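Side-chain contacts in serine protease pet (Escherichia coli, PDB 4OM9), which probably acts as a secreted serine protease toxin of enteroaggregative E. coli, an autotransporter passenger thought to cleave the cytoskeletal protein alpha-fodrin: residues Lys7-Asp12 and Ser553-Asn558; Ala17-Lys20 and Gln24-Ser27; His29-Leu34 and Asp39-Ala44; Arg495-Gly500 and Thr618-Leu623; Thr560-Asn565 and Ser572-Glu577. One frame throughout, in Å; residues are numbered along the deposited sequence.

Along the chain, interactions 2 and 3 are nested within the long loop that interaction 1 closes: 17-20 with 24-27 lies in the loop after helix 10-17, and the hairpin of 29-34 and 39-44 follows directly. Interaction 3 touches interaction 1 through Trp9 and Asp12, their centres about 15 Å apart. Helix 552-558 then leads into interaction 5, whose centre is about 11 Å from that of interaction 1 and which meets it at Asn555 and Arg11. Interaction 5 is nested inside the loop closed by interaction 4; their centres are about 16 Å apart and they touch through Trp576. The series thus probably traces how the N-terminal protease region is joined to the beta-helix.

Interaction 1: Lys7-Asp12 and Ser553-Asn558; sequences KAWARD and SVNQKN
Trp9 meets Val554 and Asn555, two successive residues of helix 552-558, through NE1 and CZ2 of its indole. Its N-H makes a hydrogen bond to the amide oxygen: Trp9 NE1 lies 3.1 Å from Asn555 OD1, with an N-H...O angle of 150°. The amide lies at the ring edge, slightly tilted, the two planes 22° apart and the donor 28° out of the carbonyl plane. Asn555 is fixed in rotation by two further bonds, OD1 with Thr560 OG1, its stronger partner, and ND2 with Ser564 OG. Beside the bond, the benzo part of the indole packs on valine methyls, Trp9 CZ2 lying 3.8 Å from Val554 CG1 and 4.0 Å from Val554 CG2. Further along, Asp12 folds its carboxylate back to Trp9 N: Asp12 OD2 accepts this N-H at 2.9 Å, approached from above the carboxylate plane, while Asp12 N bonds to Trp9 O. This holds the backbone from which the indole projects. Around the contact, Lys35, just beyond strand 31-32, and Lys563 of the 3-10 turn 561-563 both make cation-pi contacts with Trp9, and Glu551, just before helix 552-558, bonds through OE2 to Ala10 N.

Interaction 2: Ala17-Lys20 and Gln24-Ser27; sequences AQNK and QPGS
Asn19 meets Gln24 and Pro25 where the chain, having left helix 10-17, bends back into a type II beta turn spanning Gln24 to Ser27. Just after the helix, Asn19 has left-handed backbone angles (phi 51°, psi 47°), and its carbonyl and its side chain both meet residues 24-25. On the proline side the contact is van der Waals: Asn19 CG lies 4.0 Å from Pro25 CG, and the two side chains cross at a slant. The amide itself is held elsewhere, ND2 by Pro48 O and Phe23 O, OD1 by Phe50 N, so its rotation is fixed from both ends. Gln24 first leads away from Asn19, then bends at chi2 (-58°) and curls back, bringing its amide near Asn19 O. Gln24 NE2 bonds to Gly21 O and lies 3.4 Å from Asn19 O. A water spans the same gap, 3.1 Å from Asn19 O and 3.0 Å from Gln24 OE1, although other acceptors also compete for its protons. The turn itself carries Gly26 at positive phi in its third position. The carbonyl of the first turn residue is gripped twice from the same face of its plane, Gln24 O lying 3.1 Å from Ser27 N and 2.9 Å from Ser27 OG.

Interaction 3: His29-Leu34 and Asp39-Ala44; sequences HVKIKL and DFSFPA
With Ile32 chi1 at 167°, CG2 falls between the backbone N and the carbonyl carbon, while Phe42 chi1 of -81° puts CG beside the backbone N, anti to the carbonyl carbon; together these torsions lay the two side chains next to each other, pointing the same way. Ile32 CG2 then meets the ring at its edge, in plane, 3.6 Å from Phe42 CE1. Phe40 CE2 stands 3.4 Å above the centre of the Phe42 ring, and Ile32 CG2 touches the edge of the Phe40 ring as well. At the Leu34-Asp39 end, Leu34 slants over the CB of Phe40, with Leu34 CD1 3.7 Å from Phe40 CB. The backbone sets the spacing. Ile32 and Phe40 form a hydrogen-bonded pair, with Ile32 N to Phe40 O and Phe40 N to Ile32 O both 2.9 Å, and Phe42 N adds a bond to Val30 O at 3.0 Å. Between them Lys31 and Ser41 form a non-hydrogen-bonded pair, their side chains on the opposite face from Ile32 and Phe40. Phe42 also meets Phe199 and Phe23 edge-to-face. The whole is a short antiparallel beta hairpin of the IgA1-protease-like region, whose Ile32, Phe40 and Phe42 side packs on helix 10-17 and on strands 143-151 and 172-185.

Interaction 4: Arg495-Gly500 and Thr618-Leu623; sequences RLILDG and TAYIDL
Tyr620 of strand 618-622 meets Arg495 and Ile497, crossing each side chain at about a right angle. The terminal methyl of Ile497 sits on one face of its ring: Ile497 CD1 is 3.8 Å from the ring centroid of Tyr620, 20° off the normal, in a CH-pi contact, and 3.6 Å from Tyr620 CD2. In Ile497, CG1 anti to the carbonyl carbon (chi1 -57°) directs that branch to Tyr620. At the far end of the ring the hydroxyl approaches the aliphatic part of arginine, with Tyr620 OH 3.4 Å from Arg495 CD, so this is a contact with the chain before the guanidinium. The backbone of Tyr620 has polar partners of its own. Tyr620 N bonds to Gln517 OE1, whose amide nitrogen in turn holds Asp499 OD1, and Tyr620 O accepts from a water, 3.0 Å away, that also donates to Asp499 OD2 at 2.9 Å. Two residues on, Asp622 OD2 is 6.8 Å from Asp499 OD2; His519 bonds to Asp499 OD2, while His474 bonds to Asp622 OD2 and, weakly, to Asp499 OD2, and may ease the like charges. Strand 496-498 pairs in parallel with 471-473 and 514-520, as expected for successive coils of the right-handed beta-helix of autotransporter passengers; strand 618-622, antiparallel to 640-644, lies against this coil.

Interaction 5: Thr560-Asn565 and Ser572-Glu577; sequences TTYKSN and SQPDWE
Gln573 NE2 is gripped by two carbonyls, Asp575 O at 2.8 Å (N-H...O angle 168°, in the carbonyl plane) and Thr521 O, while Gln573 OE1 takes the N-H of Asp570. The amide is thus held at both ends, and the CA of the same residue lies over one face of the Tyr562 ring. Gln573 CA is 4.1 Å from the ring centroid of Tyr562, 9° off the normal, a CH-pi contact, and Gln573 CB reaches Tyr562 CD1 at 4.0 Å. The opposite face has Thr560 C above it, toward the rim. Tyr562 chi1 is 54°, the torsion that puts CG between its N and its carbonyl carbon and turns the ring toward Gln573 and Pro574. The tyrosine belongs to the 3-10 turn 561-563, in the excursion between helix 552-558 and strand 576-583, which returns the chain to the beta-helix. The proline ring meets the phenol end: Pro574 CD is 3.5 Å from Tyr562 CZ. A water lies 3.2 Å from Tyr562 O and 3.0 Å from Gln573 OE1, with other acceptors also in reach. Beyond, Trp576 NE1 bonds to Gln573 O at 3.0 Å; the oxygen lies in the indole plane, the nitrogen above the carbonyl plane.

Interaction 1: Lys7-Asp12 and Ser553-Asn558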
# COMPACT_ATOMS: atom_id res chain seq x y z
N LYS A 7 -9.32 -30.17 6.72
CA LYS A 7 -8.19 -29.42 7.23
C LYS A 7 -8.22 -28.01 6.69
O LYS A 7 -8.26 -27.04 7.45
CB LYS A 7 -6.86 -30.09 6.86
CG LYS A 7 -6.51 -31.31 7.70
CD LYS A 7 -7.20 -32.56 7.19
CE LYS A 7 -6.75 -33.80 7.96
NZ LYS A 7 -5.30 -34.10 7.79
N ALA A 8 -8.23 -27.90 5.36
CA ALA A 8 -8.10 -26.61 4.69
C ALA A 8 -9.44 -25.92 4.58
O ALA A 8 -10.48 -26.57 4.54
CB ALA A 8 -7.50 -26.80 3.31
N TRP A 9 -9.42 -24.60 4.50
CA TRP A 9 -10.65 -23.88 4.18
C TRP A 9 -11.01 -24.02 2.71
O TRP A 9 -10.14 -24.13 1.84
CB TRP A 9 -10.52 -22.40 4.53
CG TRP A 9 -10.87 -22.08 5.91
CD1 TRP A 9 -12.02 -21.50 6.34
CD2 TRP A 9 -10.06 -22.29 7.06
NE1 TRP A 9 -11.99 -21.35 7.70
CE2 TRP A 9 -10.78 -21.82 8.17
CE3 TRP A 9 -8.79 -22.84 7.27
CZ2 TRP A 9 -10.29 -21.87 9.47
CZ3 TRP A 9 -8.29 -22.90 8.55
CH2 TRP A 9 -9.04 -22.42 9.64
N ALA A 10 -12.31 -24.02 2.44
CA ALA A 10 -12.82 -24.19 1.10
C ALA A 10 -12.25 -23.10 0.18
O ALA A 10 -11.87 -23.38 -0.96
CB ALA A 10 -14.35 -24.15 1.13
N ARG A 11 -12.15 -21.89 0.70
CA ARG A 11 -11.72 -20.72 -0.05
C ARG A 11 -10.24 -20.84 -0.42
O ARG A 11 -9.76 -20.20 -1.38
CB ARG A 11 -12.00 -19.45 0.77
CG ARG A 11 -11.34 -18.19 0.29
CD ARG A 11 -11.79 -17.01 1.12
NE ARG A 11 -10.71 -16.48 1.94
CZ ARG A 11 -10.79 -15.33 2.61
NH1 ARG A 11 -11.89 -14.60 2.54
NH2 ARG A 11 -9.76 -14.91 3.32
N ASP A 12 -9.52 -21.68 0.32
CA ASP A 12 -8.10 -21.85 0.09
C ASP A 12 -7.77 -22.47 -1.28
O ASP A 12 -6.83 -22.05 -1.95
CB ASP A 12 -7.49 -22.71 1.20
CG ASP A 12 -7.44 -21.98 2.54
OD1 ASP A 12 -7.44 -20.73 2.52
OD2 ASP A 12 -7.40 -22.65 3.60
N SER A 553 -17.99 -23.15 13.21
CA SER A 553 -17.40 -23.45 14.51
C SER A 553 -15.94 -23.04 14.60
O SER A 553 -15.55 -22.34 15.53
CB SER A 553 -17.53 -24.95 14.83
OG SER A 553 -18.89 -25.32 14.88
N VAL A 554 -15.14 -23.49 13.63
CA VAL A 554 -13.72 -23.17 13.62
C VAL A 554 -13.51 -21.67 13.37
O VAL A 554 -12.50 -21.10 13.79
CB VAL A 554 -12.96 -23.99 12.55
CG1 VAL A 554 -13.33 -23.55 11.13
CG2 VAL A 554 -11.45 -23.86 12.75
N ASN A 555 -14.46 -21.04 12.69
CA ASN A 555 -14.39 -19.61 12.44
C ASN A 555 -14.77 -18.83 13.70
O ASN A 555 -14.22 -17.77 13.97
CB ASN A 555 -15.28 -19.20 11.26
CG ASN A 555 -14.62 -19.44 9.89
OD1 ASN A 555 -13.40 -19.50 9.78
ND2 ASN A 555 -15.45 -19.55 8.86
N GLN A 556 -15.70 -19.36 14.49
CA GLN A 556 -16.07 -18.70 15.74
C GLN A 556 -14.95 -18.77 16.79
O GLN A 556 -14.76 -17.83 17.55
CB GLN A 556 -17.36 -19.30 16.32
CG GLN A 556 -18.64 -19.03 15.50
CD GLN A 556 -18.94 -17.55 15.30
OE1 GLN A 556 -18.41 -16.69 16.00
NE2 GLN A 556 -19.79 -17.25 14.32
N LYS A 557 -14.21 -19.87 16.81
CA LYS A 557 -13.13 -20.01 17.79
C LYS A 557 -11.88 -19.20 17.41
O LYS A 557 -11.17 -18.70 18.28
CB LYS A 557 -12.76 -21.48 17.98
CG LYS A 557 -11.98 -21.75 19.26
CD LYS A 557 -12.51 -23.00 19.96
CE LYS A 557 -11.57 -23.46 21.08
NZ LYS A 557 -10.27 -23.95 20.54
N ASN A 558 -11.60 -19.08 16.12
CA ASN A 558 -10.44 -18.30 15.69
C ASN A 558 -10.81 -16.86 15.34
O ASN A 558 -9.93 -16.04 15.10
CB ASN A 558 -9.76 -18.97 14.49
CG ASN A 558 -9.22 -20.35 14.82
OD1 ASN A 558 -9.89 -21.13 15.50
ND2 ASN A 558 -8.02 -20.66 14.35

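Interaction 2: Ala17-Lys20 and Gln24-Ser27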
# COMPACT_ATOMS: atom_id res chain seq x y z
N ALA A 17 -6.02 -21.19 -7.06
CA ALA A 17 -6.27 -21.34 -8.50
C ALA A 17 -6.40 -19.97 -9.14
O ALA A 17 -6.07 -19.80 -10.30
CB ALA A 17 -7.53 -22.17 -8.76
N GLN A 18 -6.85 -18.98 -8.37
CA GLN A 18 -7.19 -17.71 -8.97
C GLN A 18 -6.16 -16.66 -8.59
O GLN A 18 -6.37 -15.46 -8.82
CB GLN A 18 -8.61 -17.32 -8.54
CG GLN A 18 -9.62 -18.43 -8.90
CD GLN A 18 -11.00 -18.19 -8.35
OE1 GLN A 18 -11.44 -17.04 -8.22
NE2 GLN A 18 -11.70 -19.28 -8.02
N ASN A 19 -5.04 -17.13 -8.04
CA ASN A 19 -3.93 -16.25 -7.64
C ASN A 19 -4.41 -15.09 -6.74
O ASN A 19 -4.04 -13.93 -6.94
CB ASN A 19 -3.21 -15.71 -8.87
CG ASN A 19 -2.36 -16.76 -9.56
OD1 ASN A 19 -2.49 -16.99 -10.76
ND2 ASN A 19 -1.47 -17.40 -8.82
N LYS A 20 -5.21 -15.45 -5.75
CA LYS A 20 -5.75 -14.52 -4.78
C LYS A 20 -5.13 -14.74 -3.40
O LYS A 20 -4.55 -15.79 -3.13
CB LYS A 20 -7.27 -14.67 -4.71
CG LYS A 20 -8.00 -14.36 -6.03
CD LYS A 20 -8.14 -12.87 -6.21
CE LYS A 20 -8.72 -12.52 -7.57
NZ LYS A 20 -8.58 -11.06 -7.84
N GLN A 24 -0.36 -15.02 -4.61
CA GLN A 24 0.10 -14.16 -5.68
C GLN A 24 1.16 -14.89 -6.49
O GLN A 24 1.94 -15.67 -5.94
CB GLN A 24 0.67 -12.86 -5.12
CG GLN A 24 -0.31 -12.15 -4.23
CD GLN A 24 -1.58 -11.84 -4.96
OE1 GLN A 24 -1.55 -11.30 -6.06
NE2 GLN A 24 -2.72 -12.19 -4.37
N PRO A 25 1.18 -14.64 -7.81
CA PRO A 25 2.15 -15.28 -8.71
C PRO A 25 3.58 -15.05 -8.22
O PRO A 25 3.94 -13.90 -7.97
CB PRO A 25 1.91 -14.59 -10.07
CG PRO A 25 0.51 -14.05 -9.98
CD PRO A 25 0.31 -13.67 -8.53
N GLY A 26 4.36 -16.12 -8.10
CA GLY A 26 5.76 -16.01 -7.72
C GLY A 26 6.01 -16.07 -6.22
O GLY A 26 7.16 -16.07 -5.79
N SER A 27 4.94 -16.10 -5.42
CA SER A 27 5.08 -16.18 -3.97
C SER A 27 5.79 -17.47 -3.55
O SER A 27 5.35 -18.57 -3.88
CB SER A 27 3.72 -16.11 -3.28
OG SER A 27 3.10 -14.86 -3.46
O HOH W 1 -3.37 -11.33 -8.39

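Interaction 3: His29-Leu34 and Asp39-Ala44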
# COMPACT_ATOMS: atom_id res chain seq x y z
N HIS A 29 7.53 -19.89 -0.31
CA HIS A 29 7.41 -20.21 1.11
C HIS A 29 6.02 -19.96 1.66
O HIS A 29 5.86 -19.39 2.73
CB HIS A 29 8.42 -19.41 1.94
CG HIS A 29 9.83 -19.89 1.80
ND1 HIS A 29 10.18 -20.94 0.98
CD2 HIS A 29 10.98 -19.48 2.39
CE1 HIS A 29 11.48 -21.15 1.07
NE2 HIS A 29 11.99 -20.28 1.92
N VAL A 30 5.02 -20.38 0.90
CA VAL A 30 3.63 -20.14 1.27
C VAL A 30 3.15 -21.23 2.21
O VAL A 30 3.34 -22.42 1.96
CB VAL A 30 2.72 -20.09 0.01
CG1 VAL A 30 1.27 -19.79 0.39
CG2 VAL A 30 3.22 -19.05 -0.98
N LYS A 31 2.53 -20.83 3.31
CA LYS A 31 1.86 -21.79 4.17
C LYS A 31 0.47 -21.27 4.53
O LYS A 31 0.22 -20.06 4.51
CB LYS A 31 2.68 -22.08 5.43
CG LYS A 31 2.71 -20.98 6.47
CD LYS A 31 3.26 -21.50 7.80
CE LYS A 31 4.60 -20.85 8.17
NZ LYS A 31 5.67 -21.15 7.17
N ILE A 32 -0.44 -22.19 4.83
CA ILE A 32 -1.80 -21.85 5.23
C ILE A 32 -2.14 -22.54 6.54
O ILE A 32 -1.74 -23.68 6.78
CB ILE A 32 -2.84 -22.21 4.12
CG1 ILE A 32 -4.28 -22.15 4.66
CG2 ILE A 32 -2.58 -23.60 3.54
CD1 ILE A 32 -4.75 -20.76 5.21
N LYS A 33 -2.85 -21.83 7.40
CA LYS A 33 -3.41 -22.39 8.62
C LYS A 33 -4.52 -23.40 8.31
O LYS A 33 -5.32 -23.19 7.40
CB LYS A 33 -3.94 -21.27 9.51
CG LYS A 33 -2.87 -20.25 9.92
CD LYS A 33 -3.48 -18.95 10.45
CE LYS A 33 -3.81 -17.98 9.32
NZ LYS A 33 -2.59 -17.58 8.56
N LEU A 34 -4.56 -24.49 9.07
CA LEU A 34 -5.62 -25.48 8.94
C LEU A 34 -6.50 -25.48 10.18
O LEU A 34 -6.14 -24.91 11.19
CB LEU A 34 -5.02 -26.86 8.73
CG LEU A 34 -3.94 -26.92 7.66
CD1 LEU A 34 -3.31 -28.32 7.66
CD2 LEU A 34 -4.52 -26.56 6.29
N ASP A 39 0.51 -24.25 9.51
CA ASP A 39 0.17 -25.64 9.75
C ASP A 39 0.40 -26.45 8.44
O ASP A 39 1.01 -27.51 8.48
CB ASP A 39 -1.27 -25.76 10.27
CG ASP A 39 -1.40 -26.70 11.47
OD1 ASP A 39 -1.48 -27.94 11.27
OD2 ASP A 39 -1.44 -26.22 12.63
N PHE A 40 -0.05 -25.96 7.29
CA PHE A 40 0.33 -26.61 6.02
C PHE A 40 1.27 -25.80 5.14
O PHE A 40 0.92 -24.72 4.67
CB PHE A 40 -0.88 -26.98 5.17
CG PHE A 40 -0.50 -27.65 3.86
CD1 PHE A 40 -0.16 -29.00 3.84
CD2 PHE A 40 -0.46 -26.93 2.68
CE1 PHE A 40 0.21 -29.62 2.67
CE2 PHE A 40 -0.09 -27.56 1.48
CZ PHE A 40 0.24 -28.92 1.48
N SER A 41 2.45 -26.35 4.89
CA SER A 41 3.42 -25.70 4.02
C SER A 41 3.38 -26.26 2.60
O SER A 41 3.59 -27.44 2.36
CB SER A 41 4.83 -25.85 4.59
OG SER A 41 4.97 -25.10 5.79
N PHE A 42 3.10 -25.37 1.66
CA PHE A 42 3.21 -25.68 0.26
C PHE A 42 4.69 -25.88 -0.08
O PHE A 42 5.56 -25.46 0.68
CB PHE A 42 2.55 -24.57 -0.57
CG PHE A 42 1.06 -24.71 -0.65
CD1 PHE A 42 0.26 -24.26 0.38
CD2 PHE A 42 0.47 -25.34 -1.75
CE1 PHE A 42 -1.11 -24.42 0.31
CE2 PHE A 42 -0.91 -25.49 -1.82
CZ PHE A 42 -1.70 -25.03 -0.81
N PRO A 43 4.98 -26.53 -1.22
CA PRO A 43 6.38 -26.83 -1.57
C PRO A 43 7.22 -25.59 -1.82
O PRO A 43 6.69 -24.53 -2.17
CB PRO A 43 6.25 -27.67 -2.84
CG PRO A 43 4.92 -27.31 -3.39
CD PRO A 43 4.05 -27.09 -2.21
N ALA A 44 8.54 -25.72 -1.65
CA ALA A 44 9.44 -24.60 -1.84
C ALA A 44 9.57 -24.27 -3.31
O ALA A 44 10.58 -24.57 -3.95
CB ALA A 44 10.81 -24.91 -1.25
O HOH W 2 6.50 -23.53 2.09
O HOH W 3 5.09 -22.15 -2.01

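Interaction 4: Arg495-Gly500 and Thr618-Leu623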
# COMPACT_ATOMS: atom_id res chain seq x y z
N ARG A 495 -16.03 11.69 -1.95
CA ARG A 495 -14.79 11.13 -1.43
C ARG A 495 -14.03 10.38 -2.49
O ARG A 495 -14.52 9.39 -3.04
CB ARG A 495 -15.06 10.20 -0.24
CG ARG A 495 -15.38 10.93 1.05
CD ARG A 495 -15.69 9.98 2.19
NE ARG A 495 -17.04 10.19 2.70
CZ ARG A 495 -17.34 11.01 3.70
NH1 ARG A 495 -16.39 11.70 4.33
NH2 ARG A 495 -18.61 11.12 4.08
N LEU A 496 -12.83 10.87 -2.79
CA LEU A 496 -11.86 10.16 -3.61
C LEU A 496 -10.95 9.34 -2.70
O LEU A 496 -10.24 9.91 -1.85
CB LEU A 496 -11.04 11.12 -4.46
CG LEU A 496 -9.88 10.46 -5.20
CD1 LEU A 496 -10.41 9.35 -6.11
CD2 LEU A 496 -9.04 11.46 -5.99
N ILE A 497 -11.00 8.02 -2.87
CA ILE A 497 -10.24 7.08 -2.06
C ILE A 497 -9.15 6.40 -2.88
O ILE A 497 -9.43 5.75 -3.87
CB ILE A 497 -11.18 6.02 -1.45
CG1 ILE A 497 -12.27 6.72 -0.64
CG2 ILE A 497 -10.40 5.03 -0.60
CD1 ILE A 497 -13.62 6.02 -0.69
N LEU A 498 -7.89 6.57 -2.49
CA LEU A 498 -6.79 5.96 -3.21
C LEU A 498 -6.32 4.73 -2.45
O LEU A 498 -5.92 4.85 -1.26
CB LEU A 498 -5.64 6.95 -3.41
CG LEU A 498 -5.71 8.04 -4.50
CD1 LEU A 498 -7.01 8.02 -5.36
CD2 LEU A 498 -5.46 9.42 -3.92
N ASP A 499 -6.39 3.58 -3.13
CA ASP A 499 -6.10 2.21 -2.63
C ASP A 499 -4.76 1.67 -3.08
O ASP A 499 -4.36 0.56 -2.68
CB ASP A 499 -7.15 1.21 -3.15
CG ASP A 499 -7.91 0.56 -2.06
OD1 ASP A 499 -7.69 0.96 -0.92
OD2 ASP A 499 -8.73 -0.33 -2.34
N GLY A 500 -4.15 2.39 -4.02
CA GLY A 500 -2.90 1.95 -4.62
C GLY A 500 -1.76 2.87 -4.25
O GLY A 500 -1.91 3.74 -3.40
N THR A 618 -11.86 4.90 9.79
CA THR A 618 -12.77 4.47 8.74
C THR A 618 -12.00 4.05 7.50
O THR A 618 -11.22 4.82 6.93
CB THR A 618 -13.76 5.57 8.38
OG1 THR A 618 -14.37 6.06 9.58
CG2 THR A 618 -14.85 5.03 7.45
N ALA A 619 -12.19 2.80 7.10
CA ALA A 619 -11.55 2.29 5.90
C ALA A 619 -12.62 1.84 4.92
O ALA A 619 -13.76 1.55 5.30
CB ALA A 619 -10.60 1.16 6.24
N TYR A 620 -12.25 1.81 3.64
CA TYR A 620 -13.20 1.49 2.58
C TYR A 620 -12.80 0.23 1.82
O TYR A 620 -11.62 -0.01 1.56
CB TYR A 620 -13.33 2.66 1.61
CG TYR A 620 -13.77 3.94 2.30
CD1 TYR A 620 -12.87 4.68 3.06
CD2 TYR A 620 -15.09 4.40 2.21
CE1 TYR A 620 -13.26 5.83 3.71
CE2 TYR A 620 -15.48 5.56 2.86
CZ TYR A 620 -14.56 6.27 3.60
OH TYR A 620 -14.91 7.41 4.26
N ILE A 621 -13.78 -0.59 1.48
CA ILE A 621 -13.51 -1.73 0.61
C ILE A 621 -14.51 -1.74 -0.53
O ILE A 621 -15.59 -1.14 -0.43
CB ILE A 621 -13.55 -3.08 1.36
CG1 ILE A 621 -14.96 -3.36 1.88
CG2 ILE A 621 -12.55 -3.09 2.49
CD1 ILE A 621 -15.11 -4.76 2.53
N ASP A 622 -14.13 -2.45 -1.59
CA ASP A 622 -14.87 -2.54 -2.83
C ASP A 622 -15.31 -3.99 -2.98
O ASP A 622 -14.49 -4.88 -3.12
CB ASP A 622 -13.98 -2.06 -4.00
CG ASP A 622 -14.60 -2.25 -5.40
OD1 ASP A 622 -15.81 -2.55 -5.52
OD2 ASP A 622 -13.86 -2.07 -6.39
N LEU A 623 -16.62 -4.23 -2.94
CA LEU A 623 -17.14 -5.57 -3.11
C LEU A 623 -16.85 -6.18 -4.51
O LEU A 623 -17.05 -7.39 -4.70
CB LEU A 623 -18.63 -5.58 -2.84
CG LEU A 623 -18.98 -5.30 -1.37
CD1 LEU A 623 -20.49 -5.34 -1.15
CD2 LEU A 623 -18.25 -6.28 -0.44
O HOH W 4 -9.58 -1.67 0.14

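Interaction 5: Thr560-Asn565 and Ser572-Glu577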
# COMPACT_ATOMS: atom_id res chain seq x y z
N THR A 560 -12.47 -15.96 12.53
CA THR A 560 -12.19 -15.80 11.11
C THR A 560 -13.40 -16.10 10.22
O THR A 560 -13.29 -16.82 9.24
CB THR A 560 -11.03 -16.72 10.64
OG1 THR A 560 -11.38 -18.10 10.84
CG2 THR A 560 -9.74 -16.41 11.40
N THR A 561 -14.55 -15.52 10.53
CA THR A 561 -15.74 -15.68 9.70
C THR A 561 -15.58 -15.06 8.30
O THR A 561 -16.30 -15.41 7.36
CB THR A 561 -16.99 -15.08 10.38
OG1 THR A 561 -16.80 -13.67 10.59
CG2 THR A 561 -17.25 -15.75 11.72
N TYR A 562 -14.62 -14.15 8.16
CA TYR A 562 -14.37 -13.51 6.87
C TYR A 562 -13.91 -14.49 5.76
O TYR A 562 -13.94 -14.15 4.58
CB TYR A 562 -13.33 -12.40 7.05
CG TYR A 562 -12.03 -12.82 7.70
CD1 TYR A 562 -11.02 -13.43 6.96
CD2 TYR A 562 -11.80 -12.59 9.06
CE1 TYR A 562 -9.83 -13.80 7.56
CE2 TYR A 562 -10.61 -12.95 9.65
CZ TYR A 562 -9.63 -13.56 8.90
OH TYR A 562 -8.43 -13.94 9.48
N LYS A 563 -13.51 -15.70 6.16
CA LYS A 563 -12.98 -16.71 5.25
C LYS A 563 -14.07 -17.45 4.50
O LYS A 563 -13.82 -18.05 3.47
CB LYS A 563 -12.14 -17.75 6.00
CG LYS A 563 -10.78 -17.27 6.49
CD LYS A 563 -10.06 -18.39 7.23
CE LYS A 563 -8.57 -18.11 7.40
NZ LYS A 563 -7.83 -19.28 7.97
N SER A 564 -15.29 -17.40 5.02
CA SER A 564 -16.36 -18.22 4.47
C SER A 564 -17.63 -17.42 4.21
O SER A 564 -18.71 -17.99 4.02
CB SER A 564 -16.66 -19.39 5.42
OG SER A 564 -15.46 -20.02 5.86
N ASN A 565 -17.51 -16.10 4.19
CA ASN A 565 -18.69 -15.26 4.05
C ASN A 565 -18.98 -14.85 2.61
O ASN A 565 -19.77 -13.95 2.37
CB ASN A 565 -18.55 -14.00 4.93
CG ASN A 565 -17.41 -13.07 4.48
OD1 ASN A 565 -16.74 -13.31 3.47
ND2 ASN A 565 -17.20 -12.00 5.25
N SER A 572 -12.74 -6.51 8.58
CA SER A 572 -12.13 -7.08 9.75
C SER A 572 -11.05 -8.13 9.43
O SER A 572 -10.53 -8.76 10.34
CB SER A 572 -13.20 -7.72 10.62
OG SER A 572 -13.68 -8.90 9.99
N GLN A 573 -10.72 -8.33 8.15
CA GLN A 573 -9.66 -9.30 7.82
C GLN A 573 -8.31 -8.69 8.20
O GLN A 573 -8.16 -7.47 8.26
CB GLN A 573 -9.69 -9.70 6.33
CG GLN A 573 -8.99 -8.68 5.40
CD GLN A 573 -9.24 -8.96 3.92
OE1 GLN A 573 -10.32 -9.43 3.54
NE2 GLN A 573 -8.24 -8.71 3.10
N PRO A 574 -7.30 -9.54 8.46
CA PRO A 574 -6.02 -8.95 8.89
C PRO A 574 -5.09 -8.66 7.73
O PRO A 574 -4.10 -7.97 7.90
CB PRO A 574 -5.44 -10.05 9.79
CG PRO A 574 -5.92 -11.33 9.10
CD PRO A 574 -7.32 -11.01 8.64
N ASP A 575 -5.41 -9.20 6.56
CA ASP A 575 -4.48 -9.12 5.45
C ASP A 575 -4.72 -7.89 4.59
O ASP A 575 -5.66 -7.84 3.79
CB ASP A 575 -4.55 -10.40 4.60
CG ASP A 575 -5.98 -10.91 4.41
OD1 ASP A 575 -6.74 -10.96 5.41
OD2 ASP A 575 -6.35 -11.26 3.27
N TRP A 576 -3.83 -6.91 4.75
CA TRP A 576 -3.90 -5.63 4.07
C TRP A 576 -2.57 -5.29 3.44
O TRP A 576 -1.50 -5.44 4.07
CB TRP A 576 -4.29 -4.49 5.05
CG TRP A 576 -5.72 -4.53 5.47
CD1 TRP A 576 -6.30 -5.43 6.31
CD2 TRP A 576 -6.75 -3.64 5.06
NE1 TRP A 576 -7.63 -5.16 6.44
CE2 TRP A 576 -7.94 -4.06 5.69
CE3 TRP A 576 -6.79 -2.52 4.21
CZ2 TRP A 576 -9.15 -3.41 5.50
CZ3 TRP A 576 -7.99 -1.88 4.02
CH2 TRP A 576 -9.16 -2.32 4.66
N GLU A 577 -2.65 -4.78 2.21
CA GLU A 577 -1.49 -4.26 1.52
C GLU A 577 -1.22 -2.81 1.90
O GLU A 577 -2.10 -1.95 1.78
CB GLU A 577 -1.67 -4.41 0.01
CG GLU A 577 -1.37 -5.82 -0.49
CD GLU A 577 -2.42 -6.35 -1.43
OE1 GLU A 577 -3.06 -5.53 -2.13
OE2 GLU A 577 -2.62 -7.59 -1.47
O HOH W 5 -11.72 -12.05 3.80